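Local coordinates for cell shape-determining protein MreC (Streptococcus pneumoniae, PDB 2QF4), which helps form and maintain cell shape, probably as part of the elongasome that synthesizes peripheral peptidoglycan, at residues Y85-G90 with I100-S105; S107-G112 with R145-K150. All blocks are in the same frame, centred on the assembly; numbering follows the deposited sequence. Where two conformers were deposited one is given.

Contact 1: Y85-G90 with I100-S105; sequences YGIIIG and ISQLNS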
loop_
_atom_site.group_PDB
_atom_site.type_symbol
_atom_site.label_atom_id
_atom_site.label_comp_id
_atom_site.label_asym_id
_atom_site.label_seq_id
_atom_site.Cartn_x
_atom_site.Cartn_y
_atom_site.Cartn_z
ATOM N N TYR A 85 -6.203 -6.091 11.317
ATOM C CA TYR A 85 -6.005 -6.175 9.869
ATOM C C TYR A 85 -7.156 -5.520 9.138
ATOM O O TYR A 85 -8.301 -5.583 9.585
ATOM C CB TYR A 85 -5.884 -7.652 9.450
ATOM C CG TYR A 85 -4.544 -8.270 9.801
ATOM C CD1 TYR A 85 -4.270 -8.677 11.102
ATOM C CD2 TYR A 85 -3.559 -8.419 8.848
ATOM C CE1 TYR A 85 -3.028 -9.214 11.440
ATOM C CE2 TYR A 85 -2.314 -8.972 9.176
ATOM C CZ TYR A 85 -2.053 -9.346 10.478
ATOM O OH TYR A 85 -0.832 -9.894 10.808
ATOM N N GLY A 86 -6.859 -4.965 7.970
ATOM C CA GLY A 86 -7.866 -4.411 7.074
ATOM C C GLY A 86 -7.316 -4.292 5.681
ATOM O O GLY A 86 -6.282 -4.874 5.365
ATOM N N ILE A 87 -8.012 -3.554 4.833
ATOM C CA ILE A 87 -7.556 -3.335 3.444
ATOM C C ILE A 87 -7.683 -1.847 3.123
ATOM O O ILE A 87 -8.543 -1.147 3.594
ATOM C CB ILE A 87 -8.242 -4.182 2.341
ATOM C CG1 ILE A 87 -9.752 -3.895 2.347
ATOM C CG2 ILE A 87 -7.996 -5.646 2.572
ATOM C CD1 ILE A 87 -10.469 -4.260 0.993
ATOM N N ILE A 88 -6.808 -1.410 2.238
ATOM C CA ILE A 88 -6.881 -0.065 1.663
ATOM C C ILE A 88 -8.027 -0.004 0.659
ATOM O O ILE A 88 -8.124 -0.861 -0.215
ATOM C CB ILE A 88 -5.577 0.296 0.984
ATOM C CG1 ILE A 88 -4.453 0.433 2.023
ATOM C CG2 ILE A 88 -5.719 1.594 0.180
ATOM C CD1 ILE A 88 -3.044 0.538 1.430
ATOM N N ILE A 89 -8.900 0.991 0.795
ATOM C CA ILE A 89 -10.050 1.134 -0.137
ATOM C C ILE A 89 -9.994 2.418 -0.952
ATOM O O ILE A 89 -10.742 2.536 -1.910
ATOM C CB ILE A 89 -11.399 0.984 0.621
ATOM C CG1 ILE A 89 -11.568 2.063 1.688
ATOM C CG2 ILE A 89 -11.529 -0.429 1.173
ATOM C CD1 ILE A 89 -13.026 2.237 2.213
ATOM N N GLY A 90 -9.133 3.370 -0.610
ATOM C CA GLY A 90 -9.066 4.621 -1.366
ATOM C C GLY A 90 -8.363 5.693 -0.603
ATOM O O GLY A 90 -7.662 5.402 0.369
ATOM N N ILE A 100 -8.997 2.998 5.096
ATOM C CA ILE A 100 -8.887 1.554 5.345
ATOM C C ILE A 100 -10.202 1.055 5.922
ATOM O O ILE A 100 -10.842 1.712 6.740
ATOM C CB ILE A 100 -7.729 1.299 6.321
ATOM C CG1 ILE A 100 -6.365 1.644 5.596
ATOM C CG2 ILE A 100 -7.731 -0.133 6.847
ATOM C CD1 ILE A 100 -5.189 1.782 6.566
ATOM N N SER A 101 -10.627 -0.119 5.466
ATOM C CA SER A 101 -11.825 -0.729 6.028
ATOM C C SER A 101 -11.669 -2.244 6.083
ATOM O O SER A 101 -10.560 -2.750 6.011
ATOM C CB SER A 101 -13.045 -0.257 5.263
ATOM O OG SER A 101 -13.060 -0.854 4.007
ATOM N N GLN A 102 -12.770 -2.936 6.266
ATOM C CA GLN A 102 -12.815 -4.394 6.426
ATOM C C GLN A 102 -11.956 -4.821 7.589
ATOM O O GLN A 102 -11.146 -5.737 7.497
ATOM C CB GLN A 102 -12.436 -5.109 5.154
ATOM C CG GLN A 102 -13.388 -4.802 3.998
ATOM C CD GLN A 102 -13.231 -5.736 2.799
ATOM O OE1 GLN A 102 -12.295 -6.497 2.708
ATOM N NE2 GLN A 102 -14.200 -5.701 1.929
ATOM N N LEU A 103 -12.119 -4.136 8.720
ATOM C CA LEU A 103 -11.284 -4.413 9.885
ATOM C C LEU A 103 -11.669 -5.714 10.568
ATOM O O LEU A 103 -12.836 -6.008 10.732
ATOM C CB LEU A 103 -11.416 -3.279 10.877
ATOM C CG LEU A 103 -11.143 -1.862 10.344
ATOM C CD1 LEU A 103 -11.435 -0.832 11.468
ATOM C CD2 LEU A 103 -9.705 -1.754 9.857
ATOM N N ASN A 104 -10.685 -6.477 11.018
ATOM C CA ASN A 104 -10.935 -7.791 11.610
ATOM C C ASN A 104 -11.158 -7.759 13.107
ATOM O O ASN A 104 -11.235 -8.799 13.731
ATOM C CB ASN A 104 -9.842 -8.818 11.251
ATOM C CG ASN A 104 -8.619 -8.700 12.093
ATOM O OD1 ASN A 104 -8.305 -7.618 12.589
ATOM N ND2 ASN A 104 -7.892 -9.821 12.238
ATOM N N SER A 105 -11.266 -6.586 13.695
ATOM C CA SER A 105 -11.322 -6.422 15.155
ATOM C C SER A 105 -12.121 -5.188 15.514
ATOM O O SER A 105 -12.138 -4.216 14.748
ATOM C CB SER A 105 -9.875 -6.252 15.665
ATOM O OG SER A 105 -9.765 -5.929 17.002
#
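Ile87 and Ser101 exchange two backbone hydrogen bonds, Ile87 N to Ser101 O at 2.9 Å and Ser101 N to Ile87 O at 3.0 Å, making them an antiparallel hydrogen-bonded pair. Farther along, Asn104 bonds to both the backbone N and O of Tyr85. The backbone N of Asn104 donates to Tyr85 O, while Asn104 OD1 accepts from Tyr85 N at 2.9 Å; that hydrogen bond is fairly straight (162°), but the N-H comes in above the carboxamide plane, not on a lone pair. Asn104 CG sits between its own backbone N and carbonyl carbon (chi1 81°), which lays the amide alongside the tyrosine, the ring and amide planes 77° apart. The side chain thus extends the pairing beyond the end of strand 97-101. Strands 82-92 and 97-101 form a beta hairpin within one of the two barrels of this domain, which has an alpha-lytic protease-like fold, and a classic beta bulge sets Ile89 and Gly90 both opposite Lys99. Gly86 comes close to the partner chain, its CA 3.3 Å from Ser101 O. On the face bearing Ile87 and Ser101, Ile87 CD1 meets the amide end of Gln102, 3.4 Å from Gln102 OE1. Ile88 and Ile100 pair on the other face, CG1 to CG1 at 4.2 Å, and both also touch Val75.

Contact 2: S107-G112 with R145-K150; sequences SDISAG and REVTVK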
loop_
_atom_site.group_PDB
_atom_site.type_symbol
_atom_site.label_atom_id
_atom_site.label_comp_id
_atom_site.label_asym_id
_atom_site.label_seq_id
_atom_site.Cartn_x
_atom_site.Cartn_y
_atom_site.Cartn_z
ATOM N N SER A 107 -11.167 -3.738 18.361
ATOM C CA SER A 107 -10.194 -3.057 19.221
ATOM C C SER A 107 -10.262 -1.560 19.072
ATOM O O SER A 107 -10.441 -1.040 17.961
ATOM C CB SER A 107 -8.737 -3.450 18.875
ATOM O OG SER A 107 -7.810 -2.675 19.670
ATOM N N ASP A 108 -10.010 -0.848 20.161
ATOM C CA ASP A 108 -9.754 0.569 20.063
ATOM C C ASP A 108 -8.610 0.816 19.074
ATOM O O ASP A 108 -7.667 0.039 18.972
ATOM C CB ASP A 108 -9.369 1.162 21.419
ATOM C CG ASP A 108 -10.503 1.188 22.421
ATOM O OD1 ASP A 108 -11.675 0.908 22.086
ATOM O OD2 ASP A 108 -10.183 1.507 23.589
ATOM N N ILE A 109 -8.721 1.923 18.350
ATOM C CA ILE A 109 -7.703 2.374 17.419
ATOM C C ILE A 109 -7.528 3.852 17.686
ATOM O O ILE A 109 -8.523 4.571 17.801
ATOM C CB ILE A 109 -8.121 2.097 15.961
ATOM C CG1 ILE A 109 -8.146 0.594 15.661
ATOM C CG2 ILE A 109 -7.172 2.806 14.957
ATOM C CD1 ILE A 109 -8.768 0.255 14.318
ATOM N N SER A 110 -6.291 4.294 17.865
ATOM C CA SER A 110 -5.997 5.659 18.310
ATOM C C SER A 110 -5.117 6.376 17.319
ATOM O O SER A 110 -4.248 5.781 16.675
ATOM C CB SER A 110 -5.228 5.585 19.627
ATOM O OG SER A 110 -5.956 4.938 20.648
ATOM N N ALA A 111 -5.239 7.686 17.308
ATOM C CA ALA A 111 -4.338 8.524 16.547
ATOM C C ALA A 111 -2.886 8.174 16.898
ATOM O O ALA A 111 -2.540 8.021 18.086
ATOM C CB ALA A 111 -4.650 9.990 16.850
ATOM N N GLY A 112 -2.034 8.063 15.897
ATOM C CA GLY A 112 -0.638 7.702 16.071
ATOM C C GLY A 112 -0.346 6.231 15.924
ATOM O O GLY A 112 0.819 5.873 15.739
ATOM N N ARG A 145 -16.790 0.139 10.342
ATOM C CA ARG A 145 -15.807 1.094 10.845
ATOM C C ARG A 145 -14.688 1.266 9.815
ATOM O O ARG A 145 -14.172 0.290 9.232
ATOM C CB ARG A 145 -15.213 0.661 12.190
ATOM C CG ARG A 145 -14.208 1.626 12.778
ATOM C CD ARG A 145 -13.893 1.377 14.241
ATOM N NE ARG A 145 -13.258 0.084 14.462
ATOM C CZ ARG A 145 -12.358 -0.168 15.408
ATOM N NH1 ARG A 145 -11.906 0.769 16.228
ATOM N NH2 ARG A 145 -11.877 -1.394 15.517
ATOM N N GLU A 146 -14.251 2.510 9.661
ATOM C CA GLU A 146 -13.209 2.884 8.714
ATOM C C GLU A 146 -12.119 3.634 9.471
ATOM O O GLU A 146 -12.385 4.277 10.469
ATOM C CB GLU A 146 -13.814 3.824 7.663
ATOM C CG GLU A 146 -12.921 4.411 6.590
ATOM C CD GLU A 146 -13.619 5.579 5.893
ATOM O OE1 GLU A 146 -14.830 5.431 5.577
ATOM O OE2 GLU A 146 -13.009 6.685 5.753
ATOM N N VAL A 147 -10.908 3.527 8.987
ATOM C CA VAL A 147 -9.767 4.215 9.550
ATOM C C VAL A 147 -9.193 5.140 8.512
ATOM O O VAL A 147 -9.024 4.747 7.347
ATOM C CB VAL A 147 -8.667 3.237 10.026
ATOM C CG1 VAL A 147 -7.580 3.958 10.812
ATOM C CG2 VAL A 147 -9.260 2.124 10.862
ATOM N N THR A 148 -8.835 6.359 8.904
ATOM C CA THR A 148 -8.073 7.274 8.067
ATOM C C THR A 148 -6.636 7.348 8.549
ATOM O O THR A 148 -6.376 7.326 9.765
ATOM C CB THR A 148 -8.730 8.660 7.940
ATOM O OG1 THR A 148 -8.914 9.254 9.227
ATOM C CG2 THR A 148 -10.086 8.570 7.202
ATOM N N VAL A 149 -5.715 7.391 7.588
ATOM C CA VAL A 149 -4.303 7.259 7.828
ATOM C C VAL A 149 -3.513 8.340 7.080
ATOM O O VAL A 149 -3.755 8.611 5.900
ATOM C CB VAL A 149 -3.837 5.858 7.388
ATOM C CG1 VAL A 149 -2.308 5.673 7.394
ATOM C CG2 VAL A 149 -4.498 4.770 8.243
ATOM N N LYS A 150 -2.551 8.916 7.777
ATOM C CA LYS A 150 -1.617 9.862 7.165
ATOM C C LYS A 150 -0.434 9.070 6.623
ATOM O O LYS A 150 0.281 8.426 7.375
ATOM C CB LYS A 150 -1.142 10.885 8.193
ATOM C CG LYS A 150 -0.182 11.893 7.616
ATOM C CD LYS A 150 0.315 12.892 8.617
ATOM C CE LYS A 150 0.949 14.108 7.934
ATOM N NZ LYS A 150 1.237 15.186 8.891
#
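The guanidinium of Arg145 meets Ser107 end-on and Ile109 over a face. NH1 and NH2 both point at the same carbonyl oxygen, Ser107 O, each at 2.9 Å. That oxygen lies at the edge of the guanidinium, only 9° out of its plane, and the two nitrogens reach it from one side of the serine carbonyl plane; because they share a single acceptor, both hydrogen bonds are bent. Arg145 gets there by leaving its backbone with CG anti to N and then turning at chi3 (64°). Ile109 crosses the arginine at a slant, its CD1 lying 3.4 Å above the guanidinium plane and offset toward the rim. Segment 107-112 is a loop between strands 97-101 and 114-118 of the second beta barrel, and Arg145 stands just before strand 146-151 of the same barrel. Ile109 starts its side chain toward segment 145-150, where Ile109 CD1 also packs on Val147 CG2 at 4.0 Å, and both residues touch Leu103. Within the loop, Ser107 OG donates to Asp108 O at 2.8 Å. The Asp108 carboxylate stays apart from the arginine, Asp108 OD1 to Arg145 NH1 5.9 Å.

How the contacts relate
Contact 1 closes before contact 2 opens along the chain, and their centres lie about 10 Å apart on the same side of the molecule's centre. Both belong to the barrel whose strand order runs 74-79, 82-92, 97-101, 146-151, 126-137, 114-118. Strands 97-101 and 146-151 are neighbours there, joined by a hydrogen bond from Ile100 N to Val147 O at 2.9 Å. Ile100 CD1 also packs on Val149 CG2. Arg145 NH2 makes a second join, donating to Ser105 O. The hairpin of contact 1 is thus carried through its outgoing chain into the loop of contact 2, tying successive parts of one barrel in MreC's major extracellular domain.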